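Local coordinates for Blr3880 protein (Bradyrhizobium japonicum, PDB 2OOD) that probably catalyses the zinc-dependent hydrolytic deamination of guanine to xanthine and ammonia, at residues G43-F48 and F398-A404; T64-R69 and D454-V458; L124-L128 and E152-M158; D228-T233 and P267-G271. All coordinates share one frame; numbering follows the deposited sequence.

Contact 1: G43-F48 and F398-A404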
loop_
_atom_site.group_PDB
_atom_site.type_symbol
_atom_site.label_atom_id
_atom_site.label_comp_id
_atom_site.label_asym_id
_atom_site.label_seq_id
_atom_site.Cartn_x
_atom_site.Cartn_y
_atom_site.Cartn_z
ATOM N N GLY A 43 20.432 -26.000 -13.610
ATOM C CA GLY A 43 19.222 -25.245 -13.333
ATOM C C GLY A 43 17.963 -26.044 -13.048
ATOM O O GLY A 43 16.859 -25.502 -13.128
ATOM N N VAL A 44 18.108 -27.320 -12.716
ATOM C CA VAL A 44 16.949 -28.151 -12.422
ATOM C C VAL A 44 17.105 -28.834 -11.073
ATOM O O VAL A 44 18.139 -29.449 -10.808
ATOM C CB VAL A 44 16.753 -29.214 -13.509
ATOM C CG1 VAL A 44 15.689 -30.208 -13.083
ATOM C CG2 VAL A 44 16.353 -28.542 -14.806
ATOM N N ILE A 45 16.091 -28.718 -10.214
ATOM C CA ILE A 45 16.154 -29.339 -8.888
ATOM C C ILE A 45 16.348 -30.835 -9.075
ATOM O O ILE A 45 15.653 -31.462 -9.879
ATOM C CB ILE A 45 14.848 -29.155 -8.075
ATOM C CG1 ILE A 45 14.235 -27.770 -8.313
ATOM C CG2 ILE A 45 15.154 -29.329 -6.594
ATOM C CD1 ILE A 45 14.978 -26.661 -7.655
ATOM N N LYS A 46 17.293 -31.411 -8.345
ATOM C CA LYS A 46 17.537 -32.845 -8.450
ATOM C C LYS A 46 17.259 -33.532 -7.127
ATOM O O LYS A 46 16.934 -34.716 -7.089
ATOM C CB LYS A 46 18.976 -33.115 -8.885
ATOM C CG LYS A 46 19.265 -32.687 -10.312
ATOM C CD LYS A 46 18.353 -33.396 -11.315
ATOM C CE LYS A 46 18.669 -32.943 -12.742
ATOM N NZ LYS A 46 17.810 -33.618 -13.761
ATOM N N ALA A 47 17.377 -32.778 -6.042
ATOM C CA ALA A 47 17.134 -33.318 -4.724
ATOM C C ALA A 47 16.897 -32.185 -3.739
ATOM O O ALA A 47 17.624 -31.189 -3.723
ATOM C CB ALA A 47 18.320 -34.161 -4.280
ATOM N N PHE A 48 15.870 -32.340 -2.916
ATOM C CA PHE A 48 15.537 -31.333 -1.920
ATOM C C PHE A 48 15.191 -32.057 -0.624
ATOM O O PHE A 48 14.586 -33.131 -0.648
ATOM C CB PHE A 48 14.350 -30.489 -2.408
ATOM C CG PHE A 48 13.992 -29.351 -1.492
ATOM C CD1 PHE A 48 14.930 -28.371 -1.169
ATOM C CD2 PHE A 48 12.720 -29.265 -0.937
ATOM C CE1 PHE A 48 14.599 -27.315 -0.297
ATOM C CE2 PHE A 48 12.385 -28.216 -0.067
ATOM C CZ PHE A 48 13.326 -27.245 0.252
ATOM N N PHE A 398 9.852 -26.367 -4.593
ATOM C CA PHE A 398 11.135 -27.021 -4.709
ATOM C C PHE A 398 11.110 -28.528 -4.971
ATOM O O PHE A 398 12.018 -29.248 -4.562
ATOM C CB PHE A 398 11.934 -26.721 -3.454
ATOM C CG PHE A 398 12.105 -25.255 -3.194
ATOM C CD1 PHE A 398 12.540 -24.400 -4.206
ATOM C CD2 PHE A 398 11.861 -24.724 -1.933
ATOM C CE1 PHE A 398 12.731 -23.036 -3.963
ATOM C CE2 PHE A 398 12.051 -23.358 -1.683
ATOM C CZ PHE A 398 12.486 -22.521 -2.701
ATOM N N GLU A 399 10.084 -29.013 -5.651
ATOM C CA GLU A 399 10.012 -30.434 -5.955
ATOM C C GLU A 399 11.001 -30.801 -7.051
ATOM O O GLU A 399 11.116 -30.097 -8.054
ATOM C CB GLU A 399 8.600 -30.813 -6.414
ATOM C CG GLU A 399 7.617 -31.020 -5.280
ATOM C CD GLU A 399 7.955 -32.237 -4.425
ATOM O OE1 GLU A 399 9.125 -32.378 -3.992
ATOM O OE2 GLU A 399 7.038 -33.050 -4.177
ATOM N N PRO A 400 11.729 -31.914 -6.876
ATOM C CA PRO A 400 12.709 -32.375 -7.865
ATOM C C PRO A 400 12.107 -32.442 -9.263
ATOM O O PRO A 400 11.002 -32.949 -9.445
ATOM C CB PRO A 400 13.096 -33.751 -7.339
ATOM C CG PRO A 400 13.059 -33.541 -5.851
ATOM C CD PRO A 400 11.762 -32.763 -5.671
ATOM N N GLY A 401 12.834 -31.923 -10.246
ATOM C CA GLY A 401 12.341 -31.940 -11.611
ATOM C C GLY A 401 11.851 -30.580 -12.067
ATOM O O GLY A 401 11.651 -30.341 -13.258
ATOM N N LYS A 402 11.648 -29.681 -11.111
ATOM C CA LYS A 402 11.183 -28.344 -11.432
ATOM C C LYS A 402 12.361 -27.414 -11.660
ATOM O O LYS A 402 13.484 -27.693 -11.236
ATOM C CB LYS A 402 10.286 -27.809 -10.312
ATOM C CG LYS A 402 8.933 -28.501 -10.271
ATOM C CD LYS A 402 7.952 -27.821 -9.345
ATOM C CE LYS A 402 6.564 -28.423 -9.523
ATOM N NZ LYS A 402 5.536 -27.759 -8.681
ATOM N N GLU A 403 12.102 -26.313 -12.349
ATOM C CA GLU A 403 13.143 -25.349 -12.636
ATOM C C GLU A 403 13.482 -24.598 -11.347
ATOM O O GLU A 403 12.602 -24.270 -10.555
ATOM C CB GLU A 403 12.655 -24.439 -13.757
ATOM C CG GLU A 403 12.087 -25.270 -14.898
ATOM C CD GLU A 403 11.704 -24.461 -16.110
ATOM O OE1 GLU A 403 11.046 -23.415 -15.946
ATOM O OE2 GLU A 403 12.050 -24.881 -17.233
ATOM N N ALA A 404 14.768 -24.348 -11.133
ATOM C CA ALA A 404 15.225 -23.699 -9.916
ATOM C C ALA A 404 15.230 -22.181 -9.878
ATOM O O ALA A 404 16.289 -21.564 -9.947
ATOM C CB ALA A 404 16.607 -24.218 -9.559
#
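Phe48 presents one ring face to Phe398. Phe398 CB lies over the centre of that face, 3.7 Å from the Phe48 ring centroid, a CH-pi contact. The two rings are oblique, their planes 54° apart, with Phe48 CZ 3.6 Å from Phe398 CD2. Phe12 meets both rings edge-to-face, and so does His33 with Phe48, which makes the pair part of a larger aromatic cluster. Ile45 fills the next position. Its chi1 of -37° sets CG1 beside the backbone N and sends CD1 toward Ala404, 3.5 Å from CB of that residue, while CG2 lies near Phe398 O. The backbones are joined by three hydrogen bonds: Ile45 N to Lys402 O (3.0 Å), Gly401 N to Ile45 O (2.9 Å) and Ala404 N to Gly43 O (3.1 Å). A type II beta turn, Glu399 to Lys402, brings this loop against strand 45-48, an outermost strand of the small four-stranded sheet. Pro400 and Gly401 occupy its corners. Both glutamates pair elsewhere: Glu399 with Arg31, and Glu403 with Arg198 and Arg159. The contact thus rests on main-chain bonds and apolar side chains, with no salt bridge across it.

Contact 2: T64-R69 and D454-V458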
loop_
_atom_site.group_PDB
_atom_site.type_symbol
_atom_site.label_atom_id
_atom_site.label_comp_id
_atom_site.label_asym_id
_atom_site.label_seq_id
_atom_site.Cartn_x
_atom_site.Cartn_y
_atom_site.Cartn_z
ATOM N N THR A 64 26.416 -23.759 -1.675
ATOM C CA THR A 64 26.404 -22.311 -1.484
ATOM C C THR A 64 25.470 -22.075 -0.301
ATOM O O THR A 64 24.293 -22.417 -0.359
ATOM C CB THR A 64 25.838 -21.590 -2.720
ATOM O OG1 THR A 64 26.653 -21.888 -3.861
ATOM C CG2 THR A 64 25.802 -20.085 -2.489
ATOM N N HIS A 65 25.989 -21.501 0.775
ATOM C CA HIS A 65 25.164 -21.280 1.953
ATOM C C HIS A 65 24.577 -19.872 2.062
ATOM O O HIS A 65 25.285 -18.924 2.428
ATOM C CB HIS A 65 25.973 -21.590 3.222
ATOM C CG HIS A 65 25.131 -21.813 4.446
ATOM N ND1 HIS A 65 25.659 -21.811 5.720
ATOM C CD2 HIS A 65 23.805 -22.054 4.590
ATOM C CE1 HIS A 65 24.695 -22.038 6.597
ATOM N NE2 HIS A 65 23.560 -22.189 5.937
ATOM N N ILE A 66 23.288 -19.745 1.737
ATOM C CA ILE A 66 22.587 -18.467 1.848
ATOM C C ILE A 66 22.230 -18.393 3.331
ATOM O O ILE A 66 21.292 -19.044 3.773
ATOM C CB ILE A 66 21.251 -18.441 1.064
ATOM C CG1 ILE A 66 21.424 -19.028 -0.339
ATOM C CG2 ILE A 66 20.740 -17.005 0.972
ATOM C CD1 ILE A 66 22.162 -18.146 -1.278
ATOM N N LYS A 67 22.969 -17.618 4.107
ATOM C CA LYS A 67 22.679 -17.539 5.532
ATOM C C LYS A 67 21.648 -16.479 5.930
ATOM O O LYS A 67 21.408 -15.528 5.192
ATOM C CB LYS A 67 23.978 -17.307 6.307
ATOM C CG LYS A 67 24.963 -18.464 6.218
ATOM C CD LYS A 67 26.235 -18.158 7.003
ATOM C CE LYS A 67 27.210 -19.332 6.967
ATOM N NZ LYS A 67 28.374 -19.132 7.895
ATOM N N ASP A 68 21.038 -16.669 7.097
ATOM C CA ASP A 68 20.047 -15.747 7.650
ATOM C C ASP A 68 18.960 -15.240 6.715
ATOM O O ASP A 68 18.602 -14.060 6.757
ATOM C CB ASP A 68 20.747 -14.544 8.271
ATOM C CG ASP A 68 21.740 -14.945 9.339
ATOM O OD1 ASP A 68 21.369 -15.763 10.212
ATOM O OD2 ASP A 68 22.888 -14.444 9.305
ATOM N N ARG A 69 18.422 -16.120 5.883
ATOM C CA ARG A 69 17.370 -15.723 4.966
ATOM C C ARG A 69 16.317 -16.819 4.931
ATOM O O ARG A 69 16.514 -17.908 5.475
ATOM C CB ARG A 69 17.941 -15.539 3.557
ATOM C CG ARG A 69 19.040 -14.504 3.442
ATOM C CD ARG A 69 18.485 -13.097 3.530
ATOM N NE ARG A 69 19.511 -12.072 3.344
ATOM C CZ ARG A 69 20.168 -11.466 4.329
ATOM N NH1 ARG A 69 19.918 -11.770 5.598
ATOM N NH2 ARG A 69 21.071 -10.536 4.039
ATOM N N ASP A 454 16.520 -10.118 -1.036
ATOM C CA ASP A 454 17.972 -10.012 -0.985
ATOM C C ASP A 454 18.675 -10.651 -2.183
ATOM O O ASP A 454 19.676 -10.129 -2.671
ATOM C CB ASP A 454 18.488 -10.627 0.315
ATOM C CG ASP A 454 19.895 -10.178 0.647
ATOM O OD1 ASP A 454 20.122 -8.949 0.735
ATOM O OD2 ASP A 454 20.771 -11.051 0.821
ATOM N N GLU A 455 18.157 -11.773 -2.663
ATOM C CA GLU A 455 18.758 -12.438 -3.807
ATOM C C GLU A 455 17.678 -13.072 -4.664
ATOM O O GLU A 455 16.727 -13.645 -4.140
ATOM C CB GLU A 455 19.735 -13.522 -3.344
ATOM C CG GLU A 455 20.927 -13.015 -2.544
ATOM C CD GLU A 455 21.881 -14.131 -2.143
ATOM O OE1 GLU A 455 21.861 -15.193 -2.805
ATOM O OE2 GLU A 455 22.659 -13.939 -1.178
ATOM N N THR A 456 17.820 -12.959 -5.980
ATOM C CA THR A 456 16.863 -13.554 -6.905
ATOM C C THR A 456 17.653 -14.473 -7.833
ATOM O O THR A 456 18.588 -14.034 -8.491
ATOM C CB THR A 456 16.139 -12.487 -7.758
ATOM O OG1 THR A 456 15.478 -11.552 -6.902
ATOM C CG2 THR A 456 15.111 -13.142 -8.653
ATOM N N TRP A 457 17.283 -15.748 -7.876
ATOM C CA TRP A 457 17.976 -16.720 -8.711
ATOM C C TRP A 457 17.076 -17.246 -9.820
ATOM O O TRP A 457 15.882 -17.432 -9.623
ATOM C CB TRP A 457 18.450 -17.902 -7.858
ATOM C CG TRP A 457 19.456 -17.547 -6.787
ATOM C CD1 TRP A 457 19.294 -16.645 -5.777
ATOM C CD2 TRP A 457 20.769 -18.105 -6.618
ATOM N NE1 TRP A 457 20.421 -16.607 -4.988
ATOM C CE2 TRP A 457 21.339 -17.493 -5.484
ATOM C CE3 TRP A 457 21.515 -19.064 -7.315
ATOM C CZ2 TRP A 457 22.630 -17.810 -5.033
ATOM C CZ3 TRP A 457 22.802 -19.379 -6.860
ATOM C CH2 TRP A 457 23.338 -18.754 -5.734
ATOM N N VAL A 458 17.663 -17.495 -10.981
ATOM C CA VAL A 458 16.926 -18.026 -12.115
ATOM C C VAL A 458 17.733 -19.182 -12.685
ATOM O O VAL A 458 18.849 -18.983 -13.167
ATOM C CB VAL A 458 16.752 -16.972 -13.210
ATOM C CG1 VAL A 458 15.975 -17.551 -14.367
ATOM C CG2 VAL A 458 16.048 -15.769 -12.653
#
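Asp454 OD2 is gripped by Arg69 and by Lys465, whose NZ also pairs with Glu455 OE2. Arg69 NE gives the better bond across the contact, 3.0 Å to Asp454 OD2 with an N-H...O angle of 160°. Arg69 NH2 adds a weak bond to the same oxygen at 3.3 Å. OD2 lies in the guanidinium plane, but NE comes from above the carboxylate plane, and the two planes stand 80° apart. A bend at chi2 (-74°) folds the Arg69 chain, and NH1 reaches back to Asp68 O at 2.9 Å, which fixes the turn of the guanidinium. An alanine at Arg69 would remove these bonds and would probably leave the Asp454 carboxylate short of one of its charged partners.

Glu455 and Trp457 hold each other on their own strand. Trp457 NE1 bonds to the anti lone pair of Glu455 OE1 at 3.0 Å, in the plane of the indole. Ile66 packs against this unit, its CD1 3.8 Å from Trp457 CZ2. Thr64 CG2 is a looser neighbour of the same ring. Phe406 stacks on Trp457, while Ala408 lies beside Ile66 and Arg69 and is faced by both Asp454 and Glu455, a classic beta bulge.

The axes of strand segments 64-67 and 454-458 come no closer than 10.1 Å, so side chains and not backbones make the contact. This is sheet-on-sheet packing, as in the small beta-sandwich domain that the two chain ends build beside the barrel in this family.

Contact 3: L124-L128 and E152-M158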
loop_
_atom_site.group_PDB
_atom_site.type_symbol
_atom_site.label_atom_id
_atom_site.label_comp_id
_atom_site.label_asym_id
_atom_site.label_seq_id
_atom_site.Cartn_x
_atom_site.Cartn_y
_atom_site.Cartn_z
ATOM N N LEU A 124 12.510 -6.053 -16.923
ATOM C CA LEU A 124 13.030 -7.271 -16.316
ATOM C C LEU A 124 13.921 -7.005 -15.100
ATOM O O LEU A 124 13.958 -7.813 -14.172
ATOM C CB LEU A 124 13.778 -8.106 -17.361
ATOM C CG LEU A 124 12.870 -8.730 -18.429
ATOM C CD1 LEU A 124 13.693 -9.358 -19.524
ATOM C CD2 LEU A 124 11.974 -9.768 -17.790
ATOM N N ASP A 125 14.641 -5.887 -15.094
ATOM C CA ASP A 125 15.483 -5.567 -13.941
ATOM C C ASP A 125 14.581 -5.285 -12.738
ATOM O O ASP A 125 14.817 -5.790 -11.646
ATOM C CB ASP A 125 16.359 -4.334 -14.202
ATOM C CG ASP A 125 17.477 -4.594 -15.195
ATOM O OD1 ASP A 125 17.705 -5.762 -15.573
ATOM O OD2 ASP A 125 18.138 -3.615 -15.594
ATOM N N ALA A 126 13.543 -4.479 -12.944
ATOM C CA ALA A 126 12.612 -4.145 -11.874
ATOM C C ALA A 126 11.959 -5.402 -11.309
ATOM O O ALA A 126 11.773 -5.520 -10.100
ATOM C CB ALA A 126 11.553 -3.195 -12.385
ATOM N N LEU A 127 11.613 -6.336 -12.188
ATOM C CA LEU A 127 10.990 -7.582 -11.772
ATOM C C LEU A 127 11.909 -8.444 -10.918
ATOM O O LEU A 127 11.470 -9.052 -9.945
ATOM C CB LEU A 127 10.540 -8.390 -12.991
ATOM C CG LEU A 127 9.231 -7.968 -13.657
ATOM C CD1 LEU A 127 8.947 -8.876 -14.838
ATOM C CD2 LEU A 127 8.102 -8.039 -12.645
ATOM N N LEU A 128 13.184 -8.504 -11.283
ATOM C CA LEU A 128 14.143 -9.309 -10.542
ATOM C C LEU A 128 14.465 -8.698 -9.184
ATOM O O LEU A 128 14.579 -9.409 -8.184
ATOM C CB LEU A 128 15.426 -9.486 -11.362
ATOM C CG LEU A 128 15.289 -10.339 -12.625
ATOM C CD1 LEU A 128 16.577 -10.258 -13.411
ATOM C CD2 LEU A 128 14.967 -11.780 -12.269
ATOM N N GLU A 152 15.290 -10.845 -24.643
ATOM C CA GLU A 152 16.019 -10.469 -23.437
ATOM C C GLU A 152 15.691 -11.482 -22.344
ATOM O O GLU A 152 16.470 -11.686 -21.419
ATOM C CB GLU A 152 15.626 -9.062 -22.987
ATOM C CG GLU A 152 16.260 -8.630 -21.680
ATOM C CD GLU A 152 17.779 -8.679 -21.714
ATOM O OE1 GLU A 152 18.344 -8.874 -22.808
ATOM O OE2 GLU A 152 18.414 -8.515 -20.651
ATOM N N ALA A 153 14.530 -12.118 -22.459
ATOM C CA ALA A 153 14.119 -13.115 -21.486
ATOM C C ALA A 153 14.984 -14.348 -21.691
ATOM O O ALA A 153 15.303 -15.064 -20.743
ATOM C CB ALA A 153 12.640 -13.463 -21.662
ATOM N N SER A 154 15.365 -14.589 -22.937
ATOM C CA SER A 154 16.209 -15.730 -23.264
ATOM C C SER A 154 17.621 -15.581 -22.696
ATOM O O SER A 154 18.171 -16.532 -22.138
ATOM C CB SER A 154 16.290 -15.909 -24.778
ATOM O OG SER A 154 15.025 -16.258 -25.297
ATOM N N ARG A 155 18.208 -14.394 -22.837
ATOM C CA ARG A 155 19.554 -14.153 -22.333
ATOM C C ARG A 155 19.640 -14.414 -20.834
ATOM O O ARG A 155 20.683 -14.864 -20.329
ATOM C CB ARG A 155 19.988 -12.715 -22.628
ATOM C CG ARG A 155 19.952 -12.356 -24.102
ATOM C CD ARG A 155 20.387 -10.928 -24.327
ATOM N NE ARG A 155 20.105 -10.523 -25.695
ATOM C CZ ARG A 155 19.006 -9.879 -26.080
ATOM N NH1 ARG A 155 18.082 -9.554 -25.191
ATOM N NH2 ARG A 155 18.823 -9.576 -27.360
ATOM N N ARG A 156 18.551 -14.136 -20.123
ATOM C CA ARG A 156 18.520 -14.357 -18.687
ATOM C C ARG A 156 17.921 -15.733 -18.422
ATOM O O ARG A 156 17.938 -16.230 -17.298
ATOM C CB ARG A 156 17.689 -13.271 -18.007
ATOM C CG ARG A 156 17.953 -11.881 -18.550
ATOM C CD ARG A 156 17.586 -10.800 -17.557
ATOM N NE ARG A 156 17.574 -9.477 -18.174
ATOM C CZ ARG A 156 17.458 -8.337 -17.497
ATOM N NH1 ARG A 156 17.348 -8.356 -16.179
ATOM N NH2 ARG A 156 17.445 -7.177 -18.137
ATOM N N ASN A 157 17.412 -16.340 -19.487
ATOM C CA ASN A 157 16.792 -17.659 -19.448
ATOM C C ASN A 157 15.692 -17.772 -18.398
ATOM O O ASN A 157 15.713 -18.656 -17.537
ATOM C CB ASN A 157 17.847 -18.744 -19.226
ATOM C CG ASN A 157 17.375 -20.109 -19.697
ATOM O OD1 ASN A 157 16.494 -20.199 -20.553
ATOM N ND2 ASN A 157 17.969 -21.173 -19.159
HETATM N N MSE A 158 14.720 -16.871 -18.494
HETATM C CA MSE A 158 13.594 -16.841 -17.571
HETATM C C MSE A 158 12.346 -17.366 -18.260
HETATM O O MSE A 158 12.160 -17.145 -19.460
HETATM C CB MSE A 158 13.330 -15.414 -17.119
HETATM C CG MSE A 158 14.496 -14.749 -16.446
HETATM SE SE MSE A 158 14.109 -12.864 -16.099
HETATM C CE MSE A 158 14.572 -12.116 -17.836
#
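Leu124 and Met158 form the tight, buried part of this contact. Met158 is modelled as selenomethionine. Its CE lies 3.4 Å from Leu124 CD1 and also touches CD2, because the chain bends at chi3 (-84°) and brings the methyl round to the leucine. Leu128 CD2 lies 4.1 Å from Met158 SE. The outer, partly exposed side is polar. Leu124 CB lies over one face of the Arg156 guanidinium, 3.7 Å from CZ, and forms the boundary between the two zones. Arg156 then meets Asp125 end-on: NH1 (2.7 Å) and NH2 (2.9 Å) both bond to Asp125 OD1, close to the guanidinium plane. Arg156 NE bonds to Glu152 OE2 at 2.8 Å, on its own helix. Carboxylates at its edge thus fix the guanidinium's orientation. Lys121 pairs with the other oxygen of Asp125, and Leu416 of the second subunit packs on Asp125. A Schellman motif ends helix 143-156, with Asn157 at C-prime and Met158 N bonded to Ala153 O. It turns the chain so that Met158 points inward. Helices 113-129 and 143-156 alternate with parallel strands 132-138 and 160-166, the beta/alpha order of a TIM barrel with helices packed side by side on its outside.

Contact 4: D228-T233 and P267-G271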
loop_
_atom_site.group_PDB
_atom_site.type_symbol
_atom_site.label_atom_id
_atom_site.label_comp_id
_atom_site.label_asym_id
_atom_site.label_seq_id
_atom_site.Cartn_x
_atom_site.Cartn_y
_atom_site.Cartn_z
ATOM N N ASP A 228 -1.640 -25.424 -27.970
ATOM C CA ASP A 228 -0.724 -25.343 -26.834
ATOM C C ASP A 228 -0.528 -23.931 -26.307
ATOM O O ASP A 228 -0.064 -23.750 -25.182
ATOM C CB ASP A 228 0.637 -25.936 -27.214
ATOM C CG ASP A 228 1.467 -26.315 -25.999
ATOM O OD1 ASP A 228 1.034 -27.221 -25.245
ATOM O OD2 ASP A 228 2.547 -25.709 -25.799
ATOM N N CYS A 229 -0.877 -22.936 -27.116
ATOM C CA CYS A 229 -0.726 -21.544 -26.709
ATOM C C CYS A 229 -1.713 -21.090 -25.637
ATOM O O CYS A 229 -2.841 -21.573 -25.565
ATOM C CB CYS A 229 -0.866 -20.615 -27.916
ATOM S SG CYS A 229 0.579 -20.500 -28.969
ATOM N N TRP A 230 -1.266 -20.147 -24.813
ATOM C CA TRP A 230 -2.076 -19.563 -23.752
ATOM C C TRP A 230 -2.951 -18.454 -24.339
ATOM O O TRP A 230 -2.744 -18.018 -25.477
ATOM C CB TRP A 230 -1.174 -18.938 -22.686
ATOM C CG TRP A 230 -0.674 -19.870 -21.613
ATOM C CD1 TRP A 230 -0.986 -19.818 -20.295
ATOM C CD2 TRP A 230 0.262 -20.953 -21.760
ATOM N NE1 TRP A 230 -0.306 -20.792 -19.605
ATOM C CE2 TRP A 230 0.466 -21.503 -20.482
ATOM C CE3 TRP A 230 0.946 -21.509 -22.848
ATOM C CZ2 TRP A 230 1.328 -22.584 -20.262
ATOM C CZ3 TRP A 230 1.805 -22.588 -22.620
ATOM C CH2 TRP A 230 1.983 -23.109 -21.341
ATOM N N VAL A 231 -3.928 -18.005 -23.554
ATOM C CA VAL A 231 -4.814 -16.904 -23.942
ATOM C C VAL A 231 -4.789 -15.953 -22.745
ATOM O O VAL A 231 -5.059 -16.360 -21.617
ATOM C CB VAL A 231 -6.271 -17.369 -24.205
ATOM C CG1 VAL A 231 -7.090 -16.210 -24.750
ATOM C CG2 VAL A 231 -6.284 -18.521 -25.190
ATOM N N ASN A 232 -4.451 -14.695 -22.992
ATOM C CA ASN A 232 -4.333 -13.709 -21.927
ATOM C C ASN A 232 -5.148 -12.464 -22.250
ATOM O O ASN A 232 -5.011 -11.897 -23.330
ATOM C CB ASN A 232 -2.845 -13.365 -21.755
ATOM C CG ASN A 232 -2.591 -12.324 -20.683
ATOM O OD1 ASN A 232 -3.184 -12.364 -19.603
ATOM N ND2 ASN A 232 -1.684 -11.399 -20.968
ATOM N N THR A 233 -5.995 -12.037 -21.316
ATOM C CA THR A 233 -6.837 -10.860 -21.541
ATOM C C THR A 233 -7.346 -10.208 -20.247
ATOM O O THR A 233 -6.886 -10.528 -19.156
ATOM C CB THR A 233 -8.061 -11.232 -22.433
ATOM O OG1 THR A 233 -8.710 -10.039 -22.882
ATOM C CG2 THR A 233 -9.051 -12.085 -21.660
ATOM N N PRO A 267 -8.696 -24.064 -20.313
ATOM C CA PRO A 267 -7.344 -24.114 -19.739
ATOM C C PRO A 267 -6.390 -23.116 -20.383
ATOM O O PRO A 267 -6.458 -22.872 -21.586
ATOM C CB PRO A 267 -6.918 -25.554 -19.988
ATOM C CG PRO A 267 -8.205 -26.294 -19.855
ATOM C CD PRO A 267 -9.163 -25.419 -20.652
ATOM N N LYS A 268 -5.511 -22.538 -19.570
ATOM C CA LYS A 268 -4.523 -21.579 -20.046
ATOM C C LYS A 268 -5.097 -20.212 -20.403
ATOM O O LYS A 268 -4.438 -19.407 -21.066
ATOM C CB LYS A 268 -3.755 -22.155 -21.240
ATOM C CG LYS A 268 -2.853 -23.331 -20.881
ATOM C CD LYS A 268 -2.082 -23.835 -22.092
ATOM C CE LYS A 268 -1.201 -25.019 -21.728
ATOM N NZ LYS A 268 -0.355 -25.456 -22.872
ATOM N N PHE A 269 -6.328 -19.957 -19.974
ATOM C CA PHE A 269 -6.964 -18.664 -20.208
ATOM C C PHE A 269 -6.835 -17.862 -18.920
ATOM O O PHE A 269 -7.087 -18.386 -17.834
ATOM C CB PHE A 269 -8.450 -18.823 -20.521
ATOM C CG PHE A 269 -9.217 -17.519 -20.529
ATOM C CD1 PHE A 269 -9.422 -16.820 -21.716
ATOM C CD2 PHE A 269 -9.759 -16.999 -19.353
ATOM C CE1 PHE A 269 -10.162 -15.629 -21.730
ATOM C CE2 PHE A 269 -10.496 -15.810 -19.366
ATOM C CZ PHE A 269 -10.694 -15.131 -20.556
ATOM N N SER A 270 -6.447 -16.599 -19.029
ATOM C CA SER A 270 -6.328 -15.764 -17.845
ATOM C C SER A 270 -7.109 -14.479 -18.061
ATOM O O SER A 270 -6.855 -13.753 -19.020
ATOM C CB SER A 270 -4.860 -15.442 -17.556
ATOM O OG SER A 270 -4.157 -16.589 -17.117
ATOM N N GLY A 271 -8.073 -14.220 -17.183
ATOM C CA GLY A 271 -8.863 -13.007 -17.283
ATOM C C GLY A 271 -8.482 -12.087 -16.142
ATOM O O GLY A 271 -8.783 -12.379 -14.994
#
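Lys268 NZ bonds to Asp228 O at 2.9 Å and forms a longer salt bridge with Asp228 OD1 at 3.3 Å. The carboxylate has a second partner in His194. The site lies at the start of two neighbouring parallel strands of the TIM barrel, 230-234 and 269-272. Lys268 is fully extended beyond CG and runs across one face of the Trp230 indole. Its CD sits over the six-membered ring, 3.7 Å from the centroid, and its NZ makes a cation-pi contact at 4.0 Å. Trp230 NE1 bonds to Leu389 O, which holds the indole in place. A leucine at Trp230 would lack both the flat face and the N-H, and would probably leave the Lys268 chain less fixed and Leu389 O without this donor.

Further along, the strands are zipped by backbone bonds: Val231 N to Lys268 O (2.9 Å), Ser270 N to Val231 O (2.9 Å) and Thr233 N to Ser270 O. Asn232 and Ser270 point to one face, where the side chain of Asn232 is about 8 Å from the zinc ion. Thr233 precedes the zinc ligand His234, and its OG1 bonds to Pro205 O. Val231 and Thr233 share the other face with Phe269. There the Phe269 ring is met obliquely by both, with Thr233 CG2 3.6 Å from Phe269 CZ.

Contact 4 lies in the barrel wall near the zinc and guanine site, and its register is set by parallel strand bonds. Contact 3 lies on the barrel's outer helices, with an apolar inside and a charged outside. Contacts 1 and 2 lie in the small beta domain, their centres about 21 and 22 Å from the centre of the chain. They use the two outermost strands of one four-stranded sheet, 45-48 and 62-67. Contact 1 joins its strand to a turn by main-chain bonds. Contact 2 joins sheets through side chains, and is the more buried of the two. Contacts 2 and 3 touch directly: Thr456 OG1 probably bonds to Leu128 O at 2.7 Å, tying sandwich to barrel.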